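Hypothetical protein Atu1540 (Agrobacterium tumefaciens str. C58, PDB 2HWJ) is of unknown function but is probably a ParB-like nuclease. Local coordinates at residues A[141-146]-A[183-188]; A[147-150]-A[156-159]; A[167-172]-A[179-184]; A[98-103]-A[107-112]; A[12-17]-A[126-131]. One frame throughout, in Å; residues are numbered along the deposited sequence.

Contact 1: A[141-146]-A[183-188]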
# COMPACT_ATOMS: atom_id res chain seq x y z
N GLY A 141 9.40 -20.83 -2.18
CA GLY A 141 7.94 -21.17 -2.21
C GLY A 141 7.63 -22.19 -1.14
O GLY A 141 6.68 -22.02 -0.34
N ALA A 142 8.46 -23.22 -1.04
CA ALA A 142 8.10 -24.39 -0.28
C ALA A 142 8.19 -23.97 1.14
O ALA A 142 7.36 -24.41 1.96
CB ALA A 142 9.04 -25.47 -0.54
N LEU A 143 9.14 -23.07 1.42
CA LEU A 143 9.38 -22.53 2.75
C LEU A 143 8.14 -21.88 3.26
O LEU A 143 7.77 -22.06 4.42
CB LEU A 143 10.39 -21.41 2.68
CG LEU A 143 11.42 -21.04 3.74
CD1 LEU A 143 11.75 -19.56 3.62
CD2 LEU A 143 10.99 -21.35 5.10
N ARG A 144 7.50 -21.12 2.38
CA ARG A 144 6.36 -20.39 2.83
C ARG A 144 5.25 -21.38 3.08
O ARG A 144 4.52 -21.25 4.05
CB ARG A 144 5.91 -19.35 1.85
CG ARG A 144 4.98 -18.35 2.52
CD ARG A 144 3.95 -17.74 1.60
NE ARG A 144 4.34 -17.91 0.22
CZ ARG A 144 3.60 -18.56 -0.66
NH1 ARG A 144 2.41 -19.02 -0.26
NH2 ARG A 144 4.04 -18.72 -1.93
N MSE A 145 5.17 -22.36 2.20
CA MSE A 145 4.11 -23.29 2.20
C MSE A 145 4.24 -24.05 3.48
O MSE A 145 3.26 -24.66 3.96
CB MSE A 145 4.35 -24.20 1.05
CG MSE A 145 3.14 -24.70 0.43
SE MSE A 145 3.32 -24.39 -1.52
CE MSE A 145 1.35 -23.85 -1.78
N ALA A 146 5.45 -24.02 4.04
CA ALA A 146 5.68 -24.81 5.25
C ALA A 146 5.38 -24.01 6.51
O ALA A 146 5.14 -24.56 7.56
CB ALA A 146 7.10 -25.41 5.29
N ALA A 183 14.78 -27.87 5.35
CA ALA A 183 14.97 -27.94 6.81
C ALA A 183 15.95 -26.85 7.25
O ALA A 183 15.74 -26.21 8.27
CB ALA A 183 15.43 -29.40 7.29
N GLU A 184 16.98 -26.63 6.45
CA GLU A 184 17.89 -25.54 6.72
C GLU A 184 17.22 -24.19 6.63
O GLU A 184 17.41 -23.37 7.53
CB GLU A 184 19.12 -25.61 5.81
CG GLU A 184 20.23 -26.29 6.55
CD GLU A 184 21.64 -25.66 6.36
OE1 GLU A 184 21.75 -24.45 5.95
OE2 GLU A 184 22.64 -26.41 6.67
N ALA A 185 16.46 -23.99 5.57
CA ALA A 185 15.79 -22.75 5.32
C ALA A 185 14.87 -22.40 6.47
O ALA A 185 14.74 -21.23 6.93
CB ALA A 185 14.95 -22.88 4.04
N MSE A 186 14.20 -23.45 6.93
CA MSE A 186 13.30 -23.34 8.06
C MSE A 186 14.07 -22.92 9.35
O MSE A 186 13.60 -22.06 10.11
CB MSE A 186 12.54 -24.65 8.17
CG MSE A 186 11.53 -24.68 9.23
SE MSE A 186 10.22 -23.25 9.03
CE MSE A 186 9.02 -23.81 10.54
N LYS A 187 15.25 -23.50 9.59
CA LYS A 187 16.08 -23.02 10.69
C LYS A 187 16.49 -21.55 10.42
O LYS A 187 16.62 -20.78 11.38
CB LYS A 187 17.28 -23.93 10.89
CG LYS A 187 18.36 -23.48 11.79
CD LYS A 187 18.99 -24.79 12.37
CE LYS A 187 20.39 -24.64 12.98
NZ LYS A 187 21.40 -25.35 12.12
N LEU A 188 16.64 -21.13 9.16
CA LEU A 188 17.16 -19.82 8.99
C LEU A 188 16.03 -18.78 9.12
O LEU A 188 16.20 -17.72 9.78
CB LEU A 188 17.89 -19.69 7.66
CG LEU A 188 19.30 -20.28 7.45
CD1 LEU A 188 19.39 -20.76 6.04
CD2 LEU A 188 20.50 -19.37 7.82
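Leu143 meets Ala185 and Met186 where helix 135-146 lies beside helix 178-189. Its branch carbon does the closest touching: Leu143 CG rests 4.0 Å from Ala185 CB. The methyl group of Ala185 points at the other helix. Leu143 does not start out that way, but its tip turns inward. Leu143 CD2 then reaches the next residue on the facing helix, 4.4 Å from the selenium of Met186, which is a selenomethionine. Leu143 CD2 also lies 4.2 Å from Ala185 O. The backbones come nearest at the same place, with Leu143 CA and Met186 CA 6.6 Å apart. The Met186 chain, with CG anti to the backbone N (chi1 -177°) and a bend at chi2, brings SE near Leu143 CD2.

The second shell is also largely apolar. Leu143 packs on Tyr149 and on Trp161 of helix 157-166, and Ala185 packs on Leu165 of that same helix. The charged group of Arg144 turns elsewhere, to Glu158 and to Glu204 of the second subunit. No hydrogen bond joins the two segments. The helices are thus held here by van der Waals contact and the burial of apolar side chains, with no directional bond to fix their register.

Contact 2: A[147-150]-A[156-159]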
# COMPACT_ATOMS: atom_id res chain seq x y z
N GLY A 147 5.40 -22.70 6.41
CA GLY A 147 5.00 -21.90 7.54
C GLY A 147 6.20 -21.11 7.96
O GLY A 147 6.23 -20.60 9.02
N GLY A 148 7.21 -21.02 7.12
CA GLY A 148 8.33 -20.22 7.46
C GLY A 148 8.17 -18.71 7.40
O GLY A 148 8.92 -18.03 8.11
N TYR A 149 7.28 -18.15 6.56
CA TYR A 149 6.98 -16.70 6.61
C TYR A 149 5.57 -16.48 6.15
O TYR A 149 4.92 -17.43 5.72
CB TYR A 149 7.97 -15.80 5.84
CG TYR A 149 8.14 -16.17 4.38
CD1 TYR A 149 7.42 -15.55 3.37
CD2 TYR A 149 9.04 -17.20 4.00
CE1 TYR A 149 7.60 -15.96 2.02
CE2 TYR A 149 9.18 -17.60 2.71
CZ TYR A 149 8.49 -16.99 1.73
OH TYR A 149 8.70 -17.44 0.42
N ALA A 150 5.06 -15.25 6.24
CA ALA A 150 3.71 -14.99 5.81
C ALA A 150 3.65 -14.34 4.45
O ALA A 150 4.53 -13.53 4.15
CB ALA A 150 3.02 -14.09 6.81
N PHE A 156 6.82 -9.68 -5.18
CA PHE A 156 8.03 -10.49 -5.26
C PHE A 156 8.63 -10.81 -3.88
O PHE A 156 9.85 -10.91 -3.72
CB PHE A 156 9.05 -9.69 -6.11
CG PHE A 156 8.51 -9.27 -7.52
CD1 PHE A 156 8.49 -7.92 -7.90
CD2 PHE A 156 8.06 -10.25 -8.46
CE1 PHE A 156 8.03 -7.55 -9.17
CE2 PHE A 156 7.58 -9.87 -9.74
CZ PHE A 156 7.56 -8.53 -10.10
N SER A 157 7.76 -10.96 -2.89
CA SER A 157 8.13 -11.41 -1.52
C SER A 157 9.05 -12.58 -1.60
O SER A 157 10.10 -12.59 -0.99
CB SER A 157 6.90 -11.92 -0.81
OG SER A 157 7.09 -12.08 0.62
N GLU A 158 8.62 -13.59 -2.34
CA GLU A 158 9.35 -14.82 -2.49
C GLU A 158 10.73 -14.64 -3.06
O GLU A 158 11.68 -15.24 -2.59
CB GLU A 158 8.57 -15.80 -3.38
CG GLU A 158 7.40 -16.46 -2.70
CD GLU A 158 6.12 -15.68 -2.79
OE1 GLU A 158 6.06 -14.57 -3.44
OE2 GLU A 158 5.14 -16.21 -2.19
N PHE A 159 10.86 -13.80 -4.04
CA PHE A 159 12.14 -13.61 -4.60
C PHE A 159 13.14 -13.00 -3.60
O PHE A 159 14.35 -13.26 -3.69
CB PHE A 159 12.04 -12.86 -5.92
CG PHE A 159 11.84 -13.79 -7.11
CD1 PHE A 159 10.65 -13.78 -7.84
CD2 PHE A 159 12.83 -14.74 -7.45
CE1 PHE A 159 10.48 -14.66 -8.93
CE2 PHE A 159 12.67 -15.63 -8.54
CZ PHE A 159 11.50 -15.57 -9.29
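The hydroxyl oxygen of Tyr149 is hydrogen-bonded to the carbonyl oxygen of Ala140 and also rests against Glu158. Tyr149 OH lies 3.5 Å from Glu158 CG and 4.0 Å from Glu158 CA. The tyrosine comes end-on to the aliphatic part of the glutamate, and the two side chains cross at about a right angle. The ring and carboxylate planes are 65° apart. Glu158 bends at chi2 (89°), which turns its carboxylate away from the hydroxyl. Glu158 OE2 forms a salt bridge with Arg144 NH2 instead.

The contact spans the loop between helix 135-146 and helix 157-166. Gly147 ends the first helix in a Schellman motif, with positive phi. Tyr149 follows two residues later and points toward the start of the next helix, where Phe156 is the N-cap residue. Tyr149 CG sits between its backbone N and carbonyl carbon (chi1 55°), which directs the ring toward helix 157-166.

Ser157 approaches the ring obliquely. Its hydroxyl oxygen OG is 4.2 Å from Tyr149 CE1, and no hydrogen bond joins them. Tyr149 also stacks with Trp161, one turn further along helix 157-166.

Contact 3: A[167-172]-A[179-184]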
# COMPACT_ATOMS: atom_id res chain seq x y z
N ARG A 167 22.19 -17.07 -0.76
CA ARG A 167 23.51 -16.66 -0.29
C ARG A 167 23.99 -17.49 0.90
O ARG A 167 25.04 -17.28 1.41
CB ARG A 167 23.52 -15.18 0.03
CG ARG A 167 22.65 -14.37 -0.88
CD ARG A 167 22.55 -12.92 -0.46
NE ARG A 167 23.61 -12.19 -1.10
CZ ARG A 167 23.45 -11.21 -1.98
NH1 ARG A 167 22.25 -10.80 -2.34
NH2 ARG A 167 24.53 -10.62 -2.50
N ARG A 168 23.20 -18.48 1.29
CA ARG A 168 23.34 -19.16 2.58
C ARG A 168 23.15 -20.64 2.50
O ARG A 168 23.50 -21.33 3.40
CB ARG A 168 22.28 -18.65 3.52
CG ARG A 168 22.70 -17.39 4.20
CD ARG A 168 21.58 -16.74 4.92
NE ARG A 168 21.98 -15.40 5.31
CZ ARG A 168 21.87 -14.33 4.53
NH1 ARG A 168 21.34 -14.49 3.33
NH2 ARG A 168 22.25 -13.13 4.96
N ILE A 169 22.50 -21.16 1.48
CA ILE A 169 22.38 -22.58 1.40
C ILE A 169 23.10 -23.00 0.11
O ILE A 169 22.94 -22.38 -0.95
CB ILE A 169 20.92 -23.03 1.47
CG1 ILE A 169 20.27 -22.65 2.81
CG2 ILE A 169 20.80 -24.53 1.26
CD1 ILE A 169 18.74 -23.01 2.83
N ASP A 170 23.92 -24.03 0.25
CA ASP A 170 24.72 -24.61 -0.81
C ASP A 170 23.79 -25.15 -1.95
O ASP A 170 22.85 -25.85 -1.61
CB ASP A 170 25.51 -25.71 -0.10
CG ASP A 170 26.49 -26.43 -0.95
OD1 ASP A 170 26.62 -26.23 -2.17
OD2 ASP A 170 27.19 -27.29 -0.35
N ARG A 171 24.00 -24.83 -3.24
CA ARG A 171 23.11 -25.41 -4.31
C ARG A 171 23.12 -26.96 -4.35
O ARG A 171 22.10 -27.61 -4.68
CB ARG A 171 23.48 -24.97 -5.72
CG ARG A 171 23.81 -23.55 -5.90
CD ARG A 171 24.90 -23.42 -7.04
NE ARG A 171 24.98 -22.02 -7.51
CZ ARG A 171 26.06 -21.41 -7.99
NH1 ARG A 171 27.22 -22.08 -8.11
NH2 ARG A 171 25.99 -20.12 -8.36
N ASP A 172 24.29 -27.51 -4.08
CA ASP A 172 24.46 -28.91 -3.94
C ASP A 172 23.59 -29.55 -2.85
O ASP A 172 23.25 -30.73 -2.95
CB ASP A 172 25.97 -29.20 -3.76
CG ASP A 172 26.77 -28.83 -5.04
OD1 ASP A 172 26.11 -28.43 -6.03
OD2 ASP A 172 28.03 -28.95 -5.07
N ASP A 179 14.56 -31.62 0.88
CA ASP A 179 13.92 -31.52 2.19
C ASP A 179 14.93 -31.12 3.23
O ASP A 179 14.59 -30.34 4.10
CB ASP A 179 13.14 -32.78 2.53
CG ASP A 179 11.90 -32.97 1.62
OD1 ASP A 179 10.93 -32.11 1.61
OD2 ASP A 179 11.89 -34.01 0.92
N ASP A 180 16.18 -31.56 3.09
CA ASP A 180 17.24 -31.05 3.93
C ASP A 180 17.56 -29.59 3.61
O ASP A 180 17.99 -28.85 4.48
CB ASP A 180 18.50 -31.86 3.78
CG ASP A 180 18.32 -33.26 4.19
OD1 ASP A 180 17.31 -33.56 4.85
OD2 ASP A 180 19.19 -34.07 3.85
N ALA A 181 17.41 -29.17 2.35
CA ALA A 181 17.59 -27.75 2.09
C ALA A 181 16.44 -26.97 2.72
O ALA A 181 16.64 -25.84 3.17
CB ALA A 181 17.69 -27.47 0.61
N LEU A 182 15.26 -27.59 2.79
CA LEU A 182 14.09 -26.92 3.26
C LEU A 182 14.27 -26.79 4.75
O LEU A 182 14.00 -25.73 5.34
CB LEU A 182 12.86 -27.79 2.99
CG LEU A 182 11.52 -27.13 2.77
CD1 LEU A 182 10.38 -28.08 3.08
CD2 LEU A 182 11.41 -25.82 3.56
N ALA A 183 14.78 -27.87 5.35
CA ALA A 183 14.97 -27.94 6.81
C ALA A 183 15.95 -26.85 7.25
O ALA A 183 15.74 -26.21 8.27
CB ALA A 183 15.43 -29.40 7.29
N GLU A 184 16.98 -26.63 6.45
CA GLU A 184 17.89 -25.54 6.72
C GLU A 184 17.22 -24.19 6.63
O GLU A 184 17.41 -23.37 7.53
CB GLU A 184 19.12 -25.61 5.81
CG GLU A 184 20.23 -26.29 6.55
CD GLU A 184 21.64 -25.66 6.36
OE1 GLU A 184 21.75 -24.45 5.95
OE2 GLU A 184 22.64 -26.41 6.67
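Between Arg168 and Asp170 the chain runs across the flank of helix 178-189, where Ile169 meets Ala181 and Glu184. The loop joins helix 157-166 to helix 171-176, and the chain then returns as helix 178-189 to pack against the loop.

Arg167 precedes the contact and forms a salt bridge with Asp163. Arg168 touches the helix little. Its carbonyl oxygen O lies 4.4 Å from Glu184 OE1, with no bond between them. Its guanidinium group leads away, to Glu193 and to Glu98 of the third subunit.

Ile169 carries most of the contact and is buried. Its two branches divide the work. Ile169 CG1 is anti to the carbonyl carbon (chi1 -62°), and the extended chain beyond it drops CD1 onto the helix. Ile169 CD1 lies 3.5 Å from Ala181 O and 4.0 Å from Glu184 CB. The other branch, Ile169 CG2, faces the methyl of Ala181 at 4.3 Å from its CB. Glu184 and Ile169 slide past each other in opposite directions. The bent glutamate chain brings Glu184 OE1 to 3.9 Å from Ile169 CG1, at the exposed margin. Leu139 of helix 135-146 also packs against both Ile169 and Ala181.

Asp170 is the N-cap residue of helix 171-176. Its carboxylate turns from the interface to the helix start. There Asp172 N donates to Asp170 OD1 over 3.3 Å, with an angle of 138° at the hydrogen. The donor lies well above the carboxylate plane, 61° out of it.

Contact 4: A[98-103]-A[107-112]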
# COMPACT_ATOMS: atom_id res chain seq x y z
N GLU A 98 9.54 3.21 -23.53
CA GLU A 98 8.86 3.89 -22.48
C GLU A 98 8.05 2.85 -21.68
O GLU A 98 8.07 2.83 -20.46
CB GLU A 98 8.03 5.02 -23.04
CG GLU A 98 7.39 5.78 -21.95
CD GLU A 98 6.84 7.09 -22.39
OE1 GLU A 98 6.47 7.24 -23.58
OE2 GLU A 98 6.72 7.98 -21.51
N PHE A 99 7.43 1.94 -22.39
CA PHE A 99 6.71 0.94 -21.76
C PHE A 99 7.53 0.23 -20.70
O PHE A 99 7.09 0.11 -19.57
CB PHE A 99 6.35 -0.06 -22.82
CG PHE A 99 5.70 -1.28 -22.27
CD1 PHE A 99 4.42 -1.23 -21.81
CD2 PHE A 99 6.39 -2.48 -22.20
CE1 PHE A 99 3.79 -2.38 -21.33
CE2 PHE A 99 5.75 -3.69 -21.69
CZ PHE A 99 4.47 -3.63 -21.24
N TRP A 100 8.70 -0.28 -21.03
CA TRP A 100 9.39 -1.08 -20.02
C TRP A 100 9.74 -0.28 -18.82
O TRP A 100 9.60 -0.75 -17.70
CB TRP A 100 10.68 -1.60 -20.57
CG TRP A 100 10.48 -2.74 -21.41
CD1 TRP A 100 10.69 -2.80 -22.76
CD2 TRP A 100 9.90 -4.02 -21.02
NE1 TRP A 100 10.29 -4.03 -23.22
CE2 TRP A 100 9.80 -4.80 -22.18
CE3 TRP A 100 9.38 -4.53 -19.81
CZ2 TRP A 100 9.35 -6.11 -22.18
CZ3 TRP A 100 8.90 -5.84 -19.79
CH2 TRP A 100 8.92 -6.64 -20.99
N SER A 101 10.22 0.94 -19.05
CA SER A 101 10.42 1.93 -18.01
C SER A 101 9.20 2.10 -17.11
O SER A 101 9.31 2.03 -15.88
CB SER A 101 10.79 3.27 -18.63
OG SER A 101 10.68 4.30 -17.70
N VAL A 102 8.03 2.32 -17.70
CA VAL A 102 6.87 2.55 -16.88
C VAL A 102 6.57 1.28 -16.07
O VAL A 102 6.28 1.39 -14.83
CB VAL A 102 5.72 3.04 -17.70
CG1 VAL A 102 4.44 2.80 -17.05
CG2 VAL A 102 5.88 4.50 -17.91
N MSE A 103 6.64 0.11 -16.73
CA MSE A 103 6.46 -1.17 -16.04
C MSE A 103 7.46 -1.33 -14.86
O MSE A 103 7.11 -1.68 -13.69
CB MSE A 103 6.67 -2.33 -17.00
CG MSE A 103 5.72 -2.36 -18.15
SE MSE A 103 3.95 -2.98 -17.55
CE MSE A 103 4.42 -4.90 -17.70
N ASN A 107 6.84 -1.45 -10.86
CA ASN A 107 7.14 -2.73 -10.23
C ASN A 107 6.35 -3.91 -10.78
O ASN A 107 5.92 -4.76 -10.00
CB ASN A 107 6.91 -2.61 -8.75
CG ASN A 107 7.99 -1.75 -8.05
OD1 ASN A 107 9.13 -1.58 -8.55
ND2 ASN A 107 7.64 -1.21 -6.90
N LEU A 108 6.22 -3.98 -12.10
CA LEU A 108 5.47 -5.00 -12.76
C LEU A 108 6.42 -5.89 -13.49
O LEU A 108 5.98 -6.88 -14.17
CB LEU A 108 4.41 -4.39 -13.68
CG LEU A 108 3.31 -3.60 -12.85
CD1 LEU A 108 2.34 -2.75 -13.65
CD2 LEU A 108 2.55 -4.46 -11.88
N ILE A 109 7.73 -5.63 -13.38
CA ILE A 109 8.66 -6.60 -14.02
C ILE A 109 9.67 -7.07 -13.06
O ILE A 109 9.78 -6.52 -12.04
CB ILE A 109 9.32 -6.05 -15.22
CG1 ILE A 109 10.16 -4.84 -14.84
CG2 ILE A 109 8.25 -5.80 -16.29
CD1 ILE A 109 11.11 -4.40 -15.87
N TYR A 110 10.38 -8.14 -13.35
CA TYR A 110 11.32 -8.64 -12.39
C TYR A 110 12.45 -9.22 -13.18
O TYR A 110 12.53 -10.42 -13.35
CB TYR A 110 10.69 -9.68 -11.47
CG TYR A 110 11.59 -10.06 -10.34
CD1 TYR A 110 12.19 -11.35 -10.27
CD2 TYR A 110 11.94 -9.11 -9.35
CE1 TYR A 110 13.07 -11.72 -9.23
CE2 TYR A 110 12.79 -9.44 -8.25
CZ TYR A 110 13.37 -10.76 -8.22
OH TYR A 110 14.20 -11.09 -7.14
N PRO A 111 13.30 -8.37 -13.72
CA PRO A 111 14.34 -8.82 -14.65
C PRO A 111 15.51 -9.43 -13.92
O PRO A 111 16.57 -8.84 -13.92
CB PRO A 111 14.83 -7.54 -15.29
CG PRO A 111 14.56 -6.49 -14.27
CD PRO A 111 13.34 -6.92 -13.48
N PHE A 112 15.30 -10.57 -13.24
CA PHE A 112 16.39 -11.24 -12.56
C PHE A 112 16.50 -12.68 -13.00
O PHE A 112 15.51 -13.38 -13.08
CB PHE A 112 16.25 -11.18 -11.05
CG PHE A 112 16.41 -9.82 -10.47
CD1 PHE A 112 15.35 -8.94 -10.42
CD2 PHE A 112 17.61 -9.42 -9.94
CE1 PHE A 112 15.52 -7.66 -9.87
CE2 PHE A 112 17.78 -8.17 -9.38
CZ PHE A 112 16.75 -7.31 -9.32
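One hydrogen bond joins Met103 to Leu108. Leu108 N donates to Met103 O over 2.9 Å, nearly straight at 166°. Asn107 N also lies near Met103 O, but at a poor angle for a bond.

The apolar contacts centre on Met103, a selenomethionine, and on Ile109. The bends of Met103 at chi2 and chi3 (-75° and -84°) place its methyl carbon beside Leu108, with Met103 CE 4.1 Å from Leu108 CB. On the Ile109 side, Met103 CB is 3.9 Å from Ile109 CG2. That same methyl group also reaches Trp100, where Ile109 CG2 is 3.6 Å from Trp100 CZ3. It meets the indole at its edge, in the ring plane, rather than over a face. One face of this indole has Phe99 CD2 over its centre.

Further along the loop Tyr110 stacks with Phe156 and meets Phe159, which ties the loop to helix 157-166.

The end of helix 96-105 is a Schellman motif. Asn107 is its C-prime residue, with positive phi. The bond from Leu108 N to Met103 O, with apolar contact between these two residues, is characteristic of that helix ending.

Contact 5: A[12-17]-A[126-131]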
# COMPACT_ATOMS: atom_id res chain seq x y z
N ILE A 12 -6.70 -15.45 -24.24
CA ILE A 12 -5.52 -15.40 -25.05
C ILE A 12 -4.86 -16.76 -25.09
O ILE A 12 -5.02 -17.61 -24.15
CB ILE A 12 -4.52 -14.40 -24.47
CG1 ILE A 12 -3.45 -13.96 -25.49
CG2 ILE A 12 -3.85 -14.98 -23.30
CD1 ILE A 12 -2.83 -12.65 -25.10
N ALA A 13 -4.10 -16.94 -26.18
CA ALA A 13 -3.30 -18.12 -26.39
C ALA A 13 -2.11 -17.93 -25.52
O ALA A 13 -1.39 -16.90 -25.64
CB ALA A 13 -2.85 -18.20 -27.79
N ILE A 14 -1.86 -18.92 -24.68
CA ILE A 14 -0.69 -18.88 -23.85
C ILE A 14 0.60 -18.69 -24.67
O ILE A 14 1.55 -18.04 -24.22
CB ILE A 14 -0.57 -20.14 -22.98
CG1 ILE A 14 -1.69 -20.19 -21.92
CG2 ILE A 14 0.83 -20.16 -22.30
CD1 ILE A 14 -1.91 -21.59 -21.44
N ASP A 15 0.66 -19.21 -25.88
CA ASP A 15 1.89 -19.00 -26.61
C ASP A 15 2.02 -17.49 -27.01
O ASP A 15 2.91 -17.11 -27.69
CB ASP A 15 1.96 -19.97 -27.79
CG ASP A 15 0.98 -19.61 -28.87
OD1 ASP A 15 0.74 -18.40 -29.04
OD2 ASP A 15 0.43 -20.50 -29.57
N LYS A 16 1.07 -16.65 -26.62
CA LYS A 16 1.10 -15.27 -27.09
C LYS A 16 1.35 -14.31 -25.93
O LYS A 16 1.62 -13.19 -26.19
CB LYS A 16 -0.20 -14.91 -27.83
CG LYS A 16 -0.31 -15.58 -29.17
CD LYS A 16 -0.11 -14.62 -30.36
CE LYS A 16 0.01 -15.36 -31.72
NZ LYS A 16 1.38 -16.07 -31.84
N LEU A 17 1.27 -14.77 -24.67
CA LEU A 17 1.55 -13.93 -23.52
C LEU A 17 2.97 -13.59 -23.39
O LEU A 17 3.84 -14.44 -23.48
CB LEU A 17 1.19 -14.57 -22.22
CG LEU A 17 -0.27 -14.50 -21.88
CD1 LEU A 17 -0.60 -15.65 -20.92
CD2 LEU A 17 -0.52 -13.16 -21.25
N LYS A 126 10.47 -13.52 -24.35
CA LYS A 126 9.24 -13.26 -25.06
C LYS A 126 8.21 -14.34 -24.98
O LYS A 126 7.07 -14.03 -24.93
CB LYS A 126 9.49 -12.89 -26.52
CG LYS A 126 10.28 -11.56 -26.68
CD LYS A 126 11.72 -11.91 -27.05
CE LYS A 126 12.70 -11.04 -26.27
NZ LYS A 126 12.67 -9.55 -26.63
N ASN A 127 8.58 -15.61 -24.91
CA ASN A 127 7.61 -16.65 -24.64
C ASN A 127 7.81 -17.27 -23.26
O ASN A 127 8.97 -17.46 -22.80
CB ASN A 127 7.74 -17.76 -25.65
CG ASN A 127 8.35 -17.29 -26.92
OD1 ASN A 127 7.63 -17.01 -27.92
ND2 ASN A 127 9.70 -17.19 -26.93
N ILE A 128 6.69 -17.61 -22.63
CA ILE A 128 6.61 -18.43 -21.44
C ILE A 128 7.52 -19.67 -21.51
O ILE A 128 8.30 -19.90 -20.61
CB ILE A 128 5.15 -18.89 -21.27
CG1 ILE A 128 4.20 -17.69 -21.07
CG2 ILE A 128 4.99 -19.76 -20.10
CD1 ILE A 128 4.30 -17.07 -19.62
N HIS A 129 7.43 -20.47 -22.57
CA HIS A 129 8.28 -21.67 -22.65
C HIS A 129 9.82 -21.38 -22.44
O HIS A 129 10.57 -22.30 -22.21
CB HIS A 129 7.90 -22.54 -23.87
CG HIS A 129 8.32 -21.97 -25.23
ND1 HIS A 129 9.61 -21.54 -25.53
CD2 HIS A 129 7.62 -21.85 -26.40
CE1 HIS A 129 9.69 -21.16 -26.81
NE2 HIS A 129 8.50 -21.34 -27.36
N ASP A 130 10.26 -20.11 -22.46
CA ASP A 130 11.64 -19.67 -22.14
C ASP A 130 11.95 -19.26 -20.68
O ASP A 130 13.01 -18.88 -20.37
CB ASP A 130 12.02 -18.44 -22.95
CG ASP A 130 12.16 -18.73 -24.45
OD1 ASP A 130 12.58 -19.85 -24.83
OD2 ASP A 130 11.86 -17.77 -25.24
N LEU A 131 11.02 -19.29 -19.76
CA LEU A 131 11.41 -19.10 -18.39
C LEU A 131 12.55 -20.02 -17.97
O LEU A 131 12.58 -21.15 -18.36
CB LEU A 131 10.19 -19.29 -17.53
CG LEU A 131 9.29 -18.10 -17.88
CD1 LEU A 131 7.94 -18.16 -17.20
CD2 LEU A 131 10.01 -16.78 -17.47
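Ile128 packs against Ile14 and Leu17, just beyond the end of strand 9-13. That strand is an outer strand of the four-stranded mixed sheet within this chain. It runs into a short 3-10 turn at residues 14-16. The partner segment is a loop with its own 3-10 turn at 128-130, so two turns meet beside the sheet.

The tight side is apolar and buried. Ile128 points toward the other segment. Its CG1 is anti to the carbonyl carbon (chi1 -63°) and faces both partners. Ile128 CG1 is 4.4 Å from Ile14 CG2 and 4.5 Å from Leu17 CB. Ile128 CG1 is also 4.1 Å from Ile14 O and from Leu17 O. Other elements close this core. Val72 of helix 69-77 touches both Ile14 and Ile128. Leu65 of strand 63-65 touches Leu17 and Ile128, and Val83 of strand 82-90 packs on Ile14 and Leu17.

The loose side is polar, and Asp15, Lys16 and Lys126 are exposed there. At its margin Leu17 O and Lys126 O are 3.6 Å apart, an approach of two acceptors with no bond between them. The end of Lys126 leads away from the partner. Asp15 and Lys16 form only a long salt bridge with each other. No hydrogen bond crosses between the segments.

The loop also makes contacts within itself. Asn127 CB sits over one face of the His129 ring. Asn127 ND2 donates to Asp130 OD2 over 2.8 Å, with the acceptor in the amide plane and the donor 43° out of the carboxylate plane.

Overall arrangement
Contacts 1, 2 and 3 belong to one helical region, while contacts 4 and 5 lie toward the sheet. Contacts 1 and 3 share helix 178-189, and their centres are about 9 Å apart. Contact 2 adjoins contact 1 through a salt bridge and packing. Contact 4 reaches contact 2 by aromatic packing, which links the two regions. Contacts 1, 2 and 5 are buried, whereas 3 and 4 are partly so. Only contact 4 has a hydrogen bond between its segments; the others meet by packing. Contacts 1 and 2 touch the second subunit, and contacts 3 and 4 the third. Contact 5 touches no other chain.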